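Local coordinates for protein phosphoethanolamine N-methyltransferase 1 (Haemonchus contortus, PDB 4KRG) that catalyses S-adenosylmethionine-dependent methylation of phosphoethanolamine, a step in nematode phosphocholine biosynthesis, at residues A[43-46]-A[47-51]; A[217-220]-A[221-224]; A[11-14]-A[15-18]; A[2-5]-A[6-10]; A[281-284]-A[285-289]. One frame throughout, in Å; residues are numbered along the deposited sequence. Where two conformers were deposited one is given.

Contact 1: residues A[43-46]-A[47-51]; sequences ASDR and ADILS
The backbone N of L50 gives its hydrogen to R46 O at 2.8 Å, a nearly straight bond (N-H...O 169°). One residue back, I49 N reaches D45 O at 3.1 Å, and D48 N and A47 N make the same i-to-i+4 link to S44 O and A43 O, so four successive bonds carry the last turns of helix 38-50. The acidic side chains of this helix turn elsewhere for their partners: D45 OD1 forms a salt bridge with R159, and D48 OD2 is hydrogen-bonded to T221 OG1. Within the helix, the head of D48 folds back along its own turn, bringing CG to 3.2 Å from S44 O; OD1 and OD2 both lie 3.4 Å from that oxygen, acceptor against acceptor, so this approach is no bond and the hydrogen bond of OD2 goes to T221. D45 OD1 and D48 OD2 are 5.5 Å apart, and the salt bridge to R159 probably offsets the charge of D45. R46 is held at NE by E42, while its CG, swung away from the backbone N (chi1 168°), presses on L50 CD1 at 3.5 Å, the two side chains running at a slant to each other. I49 CG1 rests against D45 O at 3.5 Å. Outward from this turn, L50 meets F71, V74 and L75 of helix 70-78; I49 touches F71 of the same helix, V219 in its loop, and H157 and R159 of strand 154-161; and D45 and D48 face V219 and the start of helix 220-226.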
loop_
_atom_site.group_PDB
_atom_site.type_symbol
_atom_site.label_atom_id
_atom_site.label_comp_id
_atom_site.label_asym_id
_atom_site.label_seq_id
_atom_site.Cartn_x
_atom_site.Cartn_y
_atom_site.Cartn_z
ATOM N N ALA A 43 -2.508 -6.484 -19.839
ATOM C CA ALA A 43 -1.053 -6.505 -19.963
ATOM C C ALA A 43 -0.389 -5.427 -19.100
ATOM O O ALA A 43 0.661 -5.653 -18.494
ATOM C CB ALA A 43 -0.640 -6.371 -21.413
ATOM N N SER A 44 -1.004 -4.251 -19.060
ATOM C CA SER A 44 -0.443 -3.164 -18.276
ATOM C C SER A 44 -0.536 -3.466 -16.784
ATOM O O SER A 44 0.398 -3.187 -16.042
ATOM C CB SER A 44 -1.100 -1.827 -18.619
ATOM O OG SER A 44 -2.481 -1.859 -18.350
ATOM N N ASP A 45 -1.647 -4.049 -16.347
ATOM C CA ASP A 45 -1.790 -4.447 -14.948
ATOM C C ASP A 45 -0.742 -5.502 -14.572
ATOM O O ASP A 45 -0.057 -5.383 -13.558
ATOM C CB ASP A 45 -3.203 -4.978 -14.679
ATOM C CG ASP A 45 -3.337 -5.617 -13.307
ATOM O OD1 ASP A 45 -3.705 -4.905 -12.349
ATOM O OD2 ASP A 45 -3.086 -6.836 -13.189
ATOM N N ARG A 46 -0.615 -6.527 -15.404
ATOM C CA ARG A 46 0.317 -7.612 -15.131
ATOM C C ARG A 46 1.747 -7.082 -15.015
ATOM O O ARG A 46 2.483 -7.472 -14.109
ATOM C CB ARG A 46 0.200 -8.693 -16.209
ATOM C CG ARG A 46 1.316 -9.706 -16.177
ATOM C CD ARG A 46 1.042 -10.876 -17.097
ATOM N NE ARG A 46 0.308 -10.507 -18.304
ATOM C CZ ARG A 46 0.878 -10.149 -19.449
ATOM N NH1 ARG A 46 2.199 -10.095 -19.548
ATOM N NH2 ARG A 46 0.126 -9.844 -20.495
ATOM N N ALA A 47 2.112 -6.165 -15.911
ATOM C CA ALA A 47 3.433 -5.539 -15.892
ATOM C C ALA A 47 3.652 -4.686 -14.642
ATOM O O ALA A 47 4.737 -4.705 -14.068
ATOM C CB ALA A 47 3.654 -4.717 -17.153
ATOM N N ASP A 48 2.626 -3.947 -14.219
ATOM C CA ASP A 48 2.686 -3.193 -12.965
ATOM C C ASP A 48 3.034 -4.094 -11.788
ATOM O O ASP A 48 3.846 -3.746 -10.942
ATOM C CB ASP A 48 1.341 -2.528 -12.666
ATOM C CG ASP A 48 1.051 -1.338 -13.562
ATOM O OD1 ASP A 48 1.977 -0.805 -14.203
ATOM O OD2 ASP A 48 -0.127 -0.937 -13.607
ATOM N N ILE A 49 2.390 -5.250 -11.733
ATOM C CA ILE A 49 2.599 -6.183 -10.639
ATOM C C ILE A 49 3.950 -6.893 -10.767
ATOM O O ILE A 49 4.747 -6.916 -9.826
ATOM C CB ILE A 49 1.468 -7.236 -10.585
ATOM C CG1 ILE A 49 0.120 -6.568 -10.281
ATOM C CG2 ILE A 49 1.798 -8.323 -9.571
ATOM C CD1 ILE A 49 0.055 -5.825 -8.957
ATOM N N LEU A 50 4.206 -7.466 -11.937
ATOM C CA LEU A 50 5.419 -8.251 -12.135
ATOM C C LEU A 50 6.694 -7.416 -12.022
ATOM O O LEU A 50 7.717 -7.897 -11.540
ATOM C CB LEU A 50 5.358 -9.029 -13.453
ATOM C CG LEU A 50 4.358 -10.185 -13.428
ATOM C CD1 LEU A 50 4.325 -10.887 -14.762
ATOM C CD2 LEU A 50 4.705 -11.171 -12.333
ATOM N N SER A 51 6.633 -6.155 -12.436
ATOM C CA SER A 51 7.808 -5.300 -12.352
ATOM C C SER A 51 8.097 -4.870 -10.915
ATOM O O SER A 51 9.140 -4.284 -10.639
ATOM C CB SER A 51 7.658 -4.075 -13.243
ATOM O OG SER A 51 6.904 -3.085 -12.579
#

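Contact 2: residues A[217-220]-A[221-224]; sequences CSVP and TYIR
R224 curls back beside P220, four residues before it. Its CB lies 3.7 Å from P220 O, and CG comes slightly closer to the same oxygen; the chain then bends at chi3 (-47°), which turns the guanidinium back beside the proline. There NH1 stops 3.5 Å from P220 CB, so that this carbon lies at the guanidinium edge, close to its plane. Beneath this fold-back, R224 N donates to P220 O at 3.0 Å in a nearly straight bond (170°), the first well-formed i-to-i+4 link of helix 220-226. This is a strand-to-helix junction: strand 208-218, antiparallel to strands 231-240 and 350-354, ends at S218, V219 takes the N-cap position, and P220 opens the helix, where a missing N-H costs nothing. V219 has no polar side-chain atom to offer as a cap; separately, its O accepts weak bonds from Y222 N and I223 N, ordinary for a first helical turn. V219 and Y222 point the same way, side by side, with V219 CG1 at the edge of the phenol ring, 4.2 Å from CD2. CG1 reaches that place because it stands opposite the backbone N (chi1 178°). Y222 also packs on W129 and S166, both of the phosphoethanolamine pocket, and its side chain comes within about 6 Å of that ligand. I223 CD1 touches S218 CB at 3.6 Å, while S218 OG is hydrogen-bonded to W229 O.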
loop_
_atom_site.group_PDB
_atom_site.type_symbol
_atom_site.label_atom_id
_atom_site.label_comp_id
_atom_site.label_asym_id
_atom_site.label_seq_id
_atom_site.Cartn_x
_atom_site.Cartn_y
_atom_site.Cartn_z
ATOM N N CYS A 217 1.296 0.271 -2.306
ATOM C CA CYS A 217 1.176 1.092 -3.503
ATOM C C CYS A 217 -0.135 0.790 -4.191
ATOM O O CYS A 217 -0.665 -0.303 -4.053
ATOM C CB CYS A 217 2.317 0.789 -4.472
ATOM S SG CYS A 217 3.963 1.268 -3.920
ATOM N N SER A 218 -0.643 1.765 -4.931
ATOM C CA SER A 218 -1.835 1.594 -5.751
ATOM C C SER A 218 -1.387 1.132 -7.129
ATOM O O SER A 218 -0.415 1.649 -7.679
ATOM C CB SER A 218 -2.571 2.925 -5.907
ATOM O OG SER A 218 -2.965 3.468 -4.668
ATOM N N VAL A 219 -2.095 0.168 -7.697
ATOM C CA VAL A 219 -1.742 -0.350 -9.010
ATOM C C VAL A 219 -1.969 0.741 -10.053
ATOM O O VAL A 219 -3.098 1.216 -10.212
ATOM C CB VAL A 219 -2.597 -1.578 -9.341
ATOM C CG1 VAL A 219 -2.278 -2.095 -10.738
ATOM C CG2 VAL A 219 -2.385 -2.661 -8.297
ATOM N N PRO A 220 -0.894 1.168 -10.748
ATOM C CA PRO A 220 -0.946 2.306 -11.681
ATOM C C PRO A 220 -2.043 2.227 -12.740
ATOM O O PRO A 220 -2.741 3.217 -12.961
ATOM C CB PRO A 220 0.440 2.279 -12.336
ATOM C CG PRO A 220 1.313 1.720 -11.276
ATOM C CD PRO A 220 0.486 0.675 -10.578
ATOM N N THR A 221 -2.199 1.069 -13.371
ATOM C CA THR A 221 -3.236 0.862 -14.383
ATOM C C THR A 221 -4.656 1.160 -13.891
ATOM O O THR A 221 -5.490 1.674 -14.639
ATOM C CB THR A 221 -3.179 -0.575 -14.912
ATOM O OG1 THR A 221 -1.891 -0.804 -15.493
ATOM C CG2 THR A 221 -4.254 -0.824 -15.952
ATOM N N TYR A 222 -4.934 0.831 -12.635
ATOM C CA TYR A 222 -6.262 1.071 -12.083
ATOM C C TYR A 222 -6.514 2.525 -11.719
ATOM O O TYR A 222 -7.658 2.969 -11.673
ATOM C CB TYR A 222 -6.569 0.113 -10.935
ATOM C CG TYR A 222 -7.134 -1.177 -11.465
ATOM C CD1 TYR A 222 -8.500 -1.343 -11.604
ATOM C CD2 TYR A 222 -6.303 -2.204 -11.886
ATOM C CE1 TYR A 222 -9.032 -2.504 -12.117
ATOM C CE2 TYR A 222 -6.825 -3.380 -12.404
ATOM C CZ TYR A 222 -8.191 -3.522 -12.513
ATOM O OH TYR A 222 -8.727 -4.678 -13.021
ATOM N N ILE A 223 -5.451 3.280 -11.483
ATOM C CA ILE A 223 -5.624 4.714 -11.328
ATOM C C ILE A 223 -5.858 5.340 -12.699
ATOM O O ILE A 223 -6.833 6.069 -12.891
ATOM C CB ILE A 223 -4.426 5.371 -10.640
ATOM C CG1 ILE A 223 -4.330 4.891 -9.190
ATOM C CG2 ILE A 223 -4.554 6.893 -10.696
ATOM C CD1 ILE A 223 -3.105 5.385 -8.467
ATOM N N ARG A 224 -4.985 5.043 -13.661
ATOM C CA ARG A 224 -5.046 5.718 -14.958
ATOM C C ARG A 224 -6.324 5.430 -15.716
ATOM O O ARG A 224 -6.908 6.327 -16.322
ATOM C CB ARG A 224 -3.862 5.335 -15.843
ATOM C CG ARG A 224 -2.522 5.817 -15.350
ATOM C CD ARG A 224 -1.500 5.726 -16.468
ATOM N NE ARG A 224 -1.548 4.441 -17.152
ATOM C CZ ARG A 224 -0.954 3.345 -16.696
ATOM N NH1 ARG A 224 -0.284 3.392 -15.554
ATOM N NH2 ARG A 224 -1.028 2.208 -17.374
#

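Contact 3: residues A[11-14]-A[15-18]; sequences VRRD and SFKT
R13 NH2 approaches F16 CD2 obliquely, three residues on along helix 9-21, and R13 belongs to the S-adenosylhomocysteine pocket. The backbone bonds are uneven. S15 N reaches both V11 O and R12 O weakly, F16 N goes to R13 O from well above the carbonyl plane at 3.3 Å, K17 N adds a long, weak bond to the same oxygen, and at T18 N to D14 O a well-formed i-to-i+4 bond returns (2.9 Å). Among hydroxyls, S15 OG donates to R12 O at 2.9 Å, its chi1 of 81° folding it back toward the preceding turn. T18 OG1 also points at D14 O, at a separation too short to be trusted in detail. In the charged set, R13 bends at chi2 and chi3 and binds D111 and E138 by salt bridges and Y133 O by a hydrogen bond, which leaves its guanidinium fixed next to the cofactor product. K17 is paired with D21, while D14 lies too far from its ammonium for a bond. Packing is lighter: D14 OD1 is 3.9 Å from K17 CB, and S15 OG stands 4.1 Å above the plane of the F16 ring, offset toward its rim. The guanidinium of R13 and the ring of F16 lie only 11° from parallel, yet they meet obliquely, R13 NH2 to F16 CD2 at 3.8 Å.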
loop_
_atom_site.group_PDB
_atom_site.type_symbol
_atom_site.label_atom_id
_atom_site.label_comp_id
_atom_site.label_asym_id
_atom_site.label_seq_id
_atom_site.Cartn_x
_atom_site.Cartn_y
_atom_site.Cartn_z
ATOM N N VAL A 11 -19.746 -23.864 4.494
ATOM C CA VAL A 11 -20.768 -23.229 3.677
ATOM C C VAL A 11 -20.236 -21.922 3.109
ATOM O O VAL A 11 -20.428 -21.629 1.929
ATOM C CB VAL A 11 -22.058 -22.972 4.488
ATOM C CG1 VAL A 11 -22.996 -22.038 3.734
ATOM C CG2 VAL A 11 -22.744 -24.290 4.810
ATOM N N ARG A 12 -19.553 -21.145 3.944
ATOM C CA ARG A 12 -18.941 -19.900 3.486
ATOM C C ARG A 12 -17.790 -20.180 2.534
ATOM O O ARG A 12 -17.574 -19.433 1.586
ATOM C CB ARG A 12 -18.463 -19.036 4.661
ATOM C CG ARG A 12 -19.576 -18.639 5.608
ATOM C CD ARG A 12 -19.319 -17.310 6.288
ATOM N NE ARG A 12 -20.582 -16.683 6.677
ATOM C CZ ARG A 12 -21.063 -16.657 7.916
ATOM N NH1 ARG A 12 -20.375 -17.202 8.907
ATOM N NH2 ARG A 12 -22.229 -16.075 8.166
ATOM N N ARG A 13 -17.050 -21.250 2.794
ATOM C CA ARG A 13 -15.997 -21.670 1.883
ATOM C C ARG A 13 -16.618 -21.984 0.528
ATOM O O ARG A 13 -16.122 -21.548 -0.513
ATOM C CB ARG A 13 -15.262 -22.898 2.427
ATOM C CG ARG A 13 -14.131 -23.396 1.539
ATOM C CD ARG A 13 -12.761 -22.839 1.951
ATOM N NE ARG A 13 -12.755 -21.383 2.064
ATOM C CZ ARG A 13 -12.636 -20.544 1.042
ATOM N NH1 ARG A 13 -12.498 -21.007 -0.195
ATOM N NH2 ARG A 13 -12.655 -19.236 1.261
ATOM N N ASP A 14 -17.729 -22.715 0.553
ATOM C CA ASP A 14 -18.371 -23.172 -0.673
ATOM C C ASP A 14 -19.105 -22.056 -1.406
ATOM O O ASP A 14 -19.394 -22.181 -2.592
ATOM C CB ASP A 14 -19.330 -24.330 -0.384
ATOM C CG ASP A 14 -19.763 -25.061 -1.645
ATOM O OD1 ASP A 14 -19.030 -25.003 -2.657
ATOM O OD2 ASP A 14 -20.838 -25.702 -1.623
ATOM N N SER A 15 -19.407 -20.962 -0.714
ATOM C CA SER A 15 -20.079 -19.840 -1.368
ATOM C C SER A 15 -19.136 -19.152 -2.350
ATOM O O SER A 15 -19.568 -18.597 -3.359
ATOM C CB SER A 15 -20.611 -18.837 -0.351
ATOM O OG SER A 15 -19.591 -17.968 0.089
ATOM N N PHE A 16 -17.842 -19.193 -2.049
ATOM C CA PHE A 16 -16.834 -18.616 -2.931
ATOM C C PHE A 16 -16.575 -19.511 -4.137
ATOM O O PHE A 16 -16.492 -19.029 -5.263
ATOM C CB PHE A 16 -15.540 -18.324 -2.169
ATOM C CG PHE A 16 -15.597 -17.071 -1.338
ATOM C CD1 PHE A 16 -15.727 -15.828 -1.942
ATOM C CD2 PHE A 16 -15.515 -17.132 0.046
ATOM C CE1 PHE A 16 -15.784 -14.668 -1.179
ATOM C CE2 PHE A 16 -15.565 -15.975 0.813
ATOM C CZ PHE A 16 -15.700 -14.743 0.198
ATOM N N LYS A 17 -16.456 -20.813 -3.900
ATOM C CA LYS A 17 -16.283 -21.780 -4.984
ATOM C C LYS A 17 -17.483 -21.766 -5.933
ATOM O O LYS A 17 -17.326 -21.893 -7.149
ATOM C CB LYS A 17 -16.040 -23.176 -4.403
ATOM C CG LYS A 17 -16.148 -24.314 -5.391
ATOM C CD LYS A 17 -15.090 -24.220 -6.460
ATOM C CE LYS A 17 -15.043 -25.500 -7.282
ATOM N NZ LYS A 17 -16.382 -25.907 -7.802
ATOM N N THR A 18 -18.676 -21.582 -5.371
ATOM C CA THR A 18 -19.905 -21.453 -6.154
ATOM C C THR A 18 -19.904 -20.173 -6.989
ATOM O O THR A 18 -20.313 -20.178 -8.150
ATOM C CB THR A 18 -21.146 -21.424 -5.250
ATOM O OG1 THR A 18 -21.044 -22.450 -4.262
ATOM C CG2 THR A 18 -22.405 -21.641 -6.068
#

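Contact 4: residues A[2-5]-A[6-10]; sequences YFQG and HMTAE
A type II beta turn from Y2 to G5 leads into the N-terminus of helix 9-21, and Q4 in the turn meets T8, the N-cap residue. The sequence around the turn resembles an uncut TEV protease site (YFQG), so it is probably derived from an expression tag. Q4 O takes two backbone donors: M7 N, almost straight (171°) at 3.0 Å, which arrives above the carbonyl plane, and T8 N at 3.2 Å, closer to head-on. T8 CG2 crosses Q4 obliquely, 3.7 Å from CB, and the OG1 of T8 caps V11 N weakly. Water 1 bridges the same region, donating to F3 O at 3.0 Å and lying 2.7 Å from T8 OG1. The chain of Q4 then lies across F3, whose ring has Q4 CG 3.6 Å above its centre. M7, a selenomethionine, is poorly ordered, although its CG rests on one face of the H6 imidazole. Because one carbonyl, one water and a few methyl and methylene contacts do the holding, and all of these residues touch crystal neighbours, the conformation of this exposed leader is probably set in part by the lattice.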
loop_
_atom_site.group_PDB
_atom_site.type_symbol
_atom_site.label_atom_id
_atom_site.label_comp_id
_atom_site.label_asym_id
_atom_site.label_seq_id
_atom_site.Cartn_x
_atom_site.Cartn_y
_atom_site.Cartn_z
ATOM N N TYR A 2 -29.280 -28.719 7.287
ATOM C CA TYR A 2 -28.440 -29.309 8.331
ATOM C C TYR A 2 -27.879 -28.251 9.287
ATOM O O TYR A 2 -27.961 -27.054 9.002
ATOM C CB TYR A 2 -27.330 -30.170 7.711
ATOM C CG TYR A 2 -27.858 -31.477 7.167
ATOM C CD1 TYR A 2 -28.230 -32.495 8.028
ATOM C CD2 TYR A 2 -28.008 -31.684 5.800
ATOM C CE1 TYR A 2 -28.724 -33.687 7.554
ATOM C CE2 TYR A 2 -28.507 -32.878 5.311
ATOM C CZ TYR A 2 -28.864 -33.877 6.199
ATOM O OH TYR A 2 -29.363 -35.077 5.748
ATOM N N PHE A 3 -27.338 -28.700 10.420
ATOM C CA PHE A 3 -26.834 -27.820 11.485
ATOM C C PHE A 3 -25.997 -26.642 10.987
ATOM O O PHE A 3 -24.997 -26.828 10.285
ATOM C CB PHE A 3 -25.998 -28.624 12.481
ATOM C CG PHE A 3 -25.671 -27.879 13.752
ATOM C CD1 PHE A 3 -26.684 -27.441 14.601
ATOM C CD2 PHE A 3 -24.357 -27.640 14.112
ATOM C CE1 PHE A 3 -26.384 -26.773 15.774
ATOM C CE2 PHE A 3 -24.051 -26.972 15.287
ATOM C CZ PHE A 3 -25.061 -26.538 16.116
ATOM N N GLN A 4 -26.418 -25.438 11.368
ATOM C CA GLN A 4 -25.732 -24.201 11.003
ATOM C C GLN A 4 -25.447 -24.099 9.501
ATOM O O GLN A 4 -24.439 -23.521 9.088
ATOM C CB GLN A 4 -24.458 -24.021 11.843
ATOM C CG GLN A 4 -24.733 -23.901 13.349
ATOM C CD GLN A 4 -23.519 -23.452 14.152
ATOM O OE1 GLN A 4 -22.409 -23.358 13.625
ATOM N NE2 GLN A 4 -23.730 -23.174 15.438
ATOM N N GLY A 5 -26.362 -24.643 8.695
ATOM C CA GLY A 5 -26.198 -24.725 7.252
ATOM C C GLY A 5 -26.139 -23.383 6.551
ATOM O O GLY A 5 -25.906 -23.313 5.343
ATOM N N HIS A 6 -26.347 -22.315 7.316
ATOM C CA HIS A 6 -26.351 -20.963 6.779
ATOM C C HIS A 6 -25.059 -20.207 7.099
ATOM O O HIS A 6 -24.803 -19.149 6.517
ATOM C CB HIS A 6 -27.567 -20.187 7.312
ATOM C CG HIS A 6 -27.529 -19.950 8.796
ATOM N ND1 HIS A 6 -27.556 -20.967 9.715
ATOM C CD2 HIS A 6 -27.470 -18.791 9.505
ATOM C CE1 HIS A 6 -27.512 -20.456 10.939
ATOM N NE2 HIS A 6 -27.459 -19.146 10.836
HETATM N N MSE A 7 -24.235 -20.750 8.000
HETATM C CA MSE A 7 -23.111 -19.971 8.544
HETATM C C MSE A 7 -21.775 -20.691 8.821
HETATM O O MSE A 7 -20.823 -20.048 9.264
HETATM C CB MSE A 7 -23.549 -19.250 9.829
HETATM C CG MSE A 7 -23.890 -20.193 10.977
HETATM SE SE MSE A 7 -24.119 -19.298 12.701
HETATM C CE MSE A 7 -22.253 -19.184 13.263
ATOM N N THR A 8 -21.687 -21.997 8.587
ATOM C CA THR A 8 -20.428 -22.698 8.862
ATOM C C THR A 8 -19.310 -22.247 7.927
ATOM O O THR A 8 -19.563 -21.731 6.839
ATOM C CB THR A 8 -20.549 -24.227 8.762
ATOM O OG1 THR A 8 -21.052 -24.584 7.469
ATOM C CG2 THR A 8 -21.464 -24.763 9.855
ATOM N N ALA A 9 -18.072 -22.459 8.352
ATOM C CA ALA A 9 -16.916 -22.110 7.538
ATOM C C ALA A 9 -16.920 -22.840 6.198
ATOM O O ALA A 9 -16.392 -22.328 5.215
ATOM C CB ALA A 9 -15.646 -22.403 8.287
ATOM N N GLU A 10 -17.509 -24.034 6.165
ATOM C CA GLU A 10 -17.570 -24.825 4.939
ATOM C C GLU A 10 -18.600 -24.278 3.966
ATOM O O GLU A 10 -18.369 -24.254 2.758
ATOM C CB GLU A 10 -17.901 -26.277 5.251
ATOM C CG GLU A 10 -17.088 -26.859 6.377
ATOM C CD GLU A 10 -17.273 -28.348 6.501
ATOM O OE1 GLU A 10 -17.721 -28.800 7.576
ATOM O OE2 GLU A 10 -16.965 -29.064 5.523
HETATM O O HOH W 1 -23.430 -25.893 7.857
#

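Contact 5: residues A[281-284]-A[285-289]; sequences KIFS and NAIDD. With BOG (octyl beta-D-glucopyranoside), chain F.
A detergent molecule, octyl glucoside, reaches from F283 to D289: its alkyl carbon C7' lies 3.8 Å from F283 CB, while at its sugar end D289 OD1 accepts a hydrogen bond from O6 at 2.7 Å. D289 N adds a weak bond to the same hydroxyl, and K320 O holds the molecule from elsewhere. The turn itself rests on F283 O, which accepts both I287 N, nearly head-on at 3.0 Å, and A286 N from well above the carbonyl plane at 3.1 Å. N285 N closes the previous step to I282 O at 3.3 Å, and S284 OG folds back to donate to K281 O. I287 CG1 points away from its carbonyl carbon (chi1 -56°), bringing CD1 obliquely against F283, where it meets CB and CD1 at 3.8 Å, the two side chains slanting past each other. Water 2 adds only weak bonds, to S284 O and N285 OD1. F283 and A286 pack on strand 400-408, and F283 and I287 on strand 372-378. Near the end of helix 280-283 the chain thus passes into a loop against parallel strands, consistent with a second Rossmann-like domain, as in the di-domain methyltransferases of this family.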
loop_
_atom_site.group_PDB
_atom_site.type_symbol
_atom_site.label_atom_id
_atom_site.label_comp_id
_atom_site.label_asym_id
_atom_site.label_seq_id
_atom_site.Cartn_x
_atom_site.Cartn_y
_atom_site.Cartn_z
ATOM N N LYS A 281 -2.164 27.628 3.941
ATOM C CA LYS A 281 -1.874 29.049 4.094
ATOM C C LYS A 281 -0.396 29.284 4.400
ATOM O O LYS A 281 0.194 30.257 3.932
ATOM C CB LYS A 281 -2.748 29.654 5.197
ATOM C CG LYS A 281 -2.442 31.117 5.527
ATOM C CD LYS A 281 -3.161 32.074 4.573
ATOM C CE LYS A 281 -2.527 33.464 4.537
ATOM N NZ LYS A 281 -2.594 34.176 5.839
ATOM N N ILE A 282 0.199 28.382 5.175
ATOM C CA ILE A 282 1.613 28.481 5.540
ATOM C C ILE A 282 2.531 28.187 4.361
ATOM O O ILE A 282 3.440 28.957 4.064
ATOM C CB ILE A 282 1.964 27.506 6.675
ATOM C CG1 ILE A 282 1.058 27.736 7.889
ATOM C CG2 ILE A 282 3.428 27.625 7.039
ATOM C CD1 ILE A 282 1.076 29.138 8.411
ATOM N N PHE A 283 2.285 27.067 3.693
ATOM C CA PHE A 283 3.083 26.653 2.543
ATOM C C PHE A 283 2.931 27.611 1.368
ATOM O O PHE A 283 3.771 27.639 0.471
ATOM C CB PHE A 283 2.688 25.241 2.094
ATOM C CG PHE A 283 3.330 24.127 2.896
ATOM C CD1 PHE A 283 4.712 23.960 2.910
ATOM C CD2 PHE A 283 2.546 23.216 3.595
ATOM C CE1 PHE A 283 5.301 22.930 3.630
ATOM C CE2 PHE A 283 3.129 22.185 4.318
ATOM C CZ PHE A 283 4.511 22.040 4.330
ATOM N N SER A 284 1.850 28.383 1.367
ATOM C CA SER A 284 1.586 29.324 0.281
ATOM C C SER A 284 2.675 30.388 0.159
ATOM O O SER A 284 2.918 30.917 -0.926
ATOM C CB SER A 284 0.220 29.986 0.458
ATOM O OG SER A 284 0.256 30.952 1.489
ATOM N N ASN A 285 3.345 30.694 1.262
ATOM C CA ASN A 285 4.388 31.713 1.230
ATOM C C ASN A 285 5.808 31.168 1.074
ATOM O O ASN A 285 6.773 31.911 1.257
ATOM C CB ASN A 285 4.307 32.627 2.454
ATOM C CG ASN A 285 4.674 34.066 2.130
ATOM O OD1 ASN A 285 4.174 34.644 1.161
ATOM N ND2 ASN A 285 5.563 34.645 2.929
ATOM N N ALA A 286 5.937 29.886 0.727
ATOM C CA ALA A 286 7.254 29.272 0.535
ATOM C C ALA A 286 7.345 28.423 -0.727
ATOM O O ALA A 286 8.437 28.138 -1.217
ATOM C CB ALA A 286 7.646 28.448 1.741
ATOM N N ILE A 287 6.199 28.005 -1.245
ATOM C CA ILE A 287 6.189 27.236 -2.479
ATOM C C ILE A 287 5.723 28.110 -3.640
ATOM O O ILE A 287 4.649 28.713 -3.589
ATOM C CB ILE A 287 5.294 25.986 -2.380
ATOM C CG1 ILE A 287 5.726 25.102 -1.209
ATOM C CG2 ILE A 287 5.337 25.203 -3.682
ATOM C CD1 ILE A 287 4.728 23.999 -0.890
ATOM N N ASP A 288 6.554 28.190 -4.674
ATOM C CA ASP A 288 6.233 28.931 -5.885
ATOM C C ASP A 288 6.602 28.061 -7.072
ATOM O O ASP A 288 7.021 26.924 -6.883
ATOM C CB ASP A 288 6.994 30.258 -5.916
ATOM C CG ASP A 288 8.466 30.101 -5.571
ATOM O OD1 ASP A 288 9.090 29.126 -6.027
ATOM O OD2 ASP A 288 9.006 30.956 -4.838
ATOM N N ASP A 289 6.472 28.583 -8.288
ATOM C CA ASP A 289 6.784 27.784 -9.477
ATOM C C ASP A 289 8.287 27.661 -9.763
ATOM O O ASP A 289 8.685 27.056 -10.755
ATOM C CB ASP A 289 6.027 28.285 -10.714
ATOM C CG ASP A 289 6.428 29.687 -11.118
ATOM O OD1 ASP A 289 6.715 30.512 -10.220
ATOM O OD2 ASP A 289 6.449 29.965 -12.338
HETATM C C1 BOG F . -0.099 29.332 -7.918
HETATM O O1 BOG F . -0.853 29.648 -6.795
HETATM C C2 BOG F . -0.954 29.489 -9.162
HETATM O O2 BOG F . -1.997 28.522 -9.123
HETATM C C3 BOG F . -0.169 29.332 -10.419
HETATM O O3 BOG F . -1.036 29.645 -11.548
HETATM C C4 BOG F . 1.033 30.216 -10.452
HETATM O O4 BOG F . 1.848 29.904 -11.604
HETATM C C5 BOG F . 1.894 30.051 -9.209
HETATM O O5 BOG F . 1.115 30.203 -7.961
HETATM C C6 BOG F . 2.950 31.066 -9.236
HETATM O O6 BOG F . 4.193 30.422 -9.203
HETATM C "C1'" BOG F . -0.651 28.749 -5.701
HETATM C "C2'" BOG F . -1.662 29.045 -4.553
HETATM C "C3'" BOG F . -1.304 28.290 -3.275
HETATM C "C4'" BOG F . -1.026 26.918 -3.333
HETATM C "C5'" BOG F . -0.010 26.252 -2.357
HETATM C "C6'" BOG F . -0.578 24.985 -1.700
HETATM C "C7'" BOG F . 0.442 24.231 -0.808
HETATM C "C8'" BOG F . 0.164 22.766 -0.742
HETATM O O HOH W 2 2.314 34.103 -1.703
#

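Along the chain the order is contact 4, 3, 1, 2, 5. Contacts 4 and 3 touch and share helix 9-21, their centres 11 Å apart, so the exposed N-terminal turn leads into the helix that carries R13, beside S-adenosylhomocysteine. Contacts 1 and 2 also meet, 10 Å between centres: they touch through T221, probably hydrogen-bonded to D48, which joins helix 38-50 to helix 220-226. These four belong to the half of the protein that holds both ligands, although contacts 1 and 3 are 29 Å apart between centres. Contact 5, in the second half, is 29 Å from contact 2 and about 55 Å from contact 3, between centres, well away from the bound substrate and cofactor product.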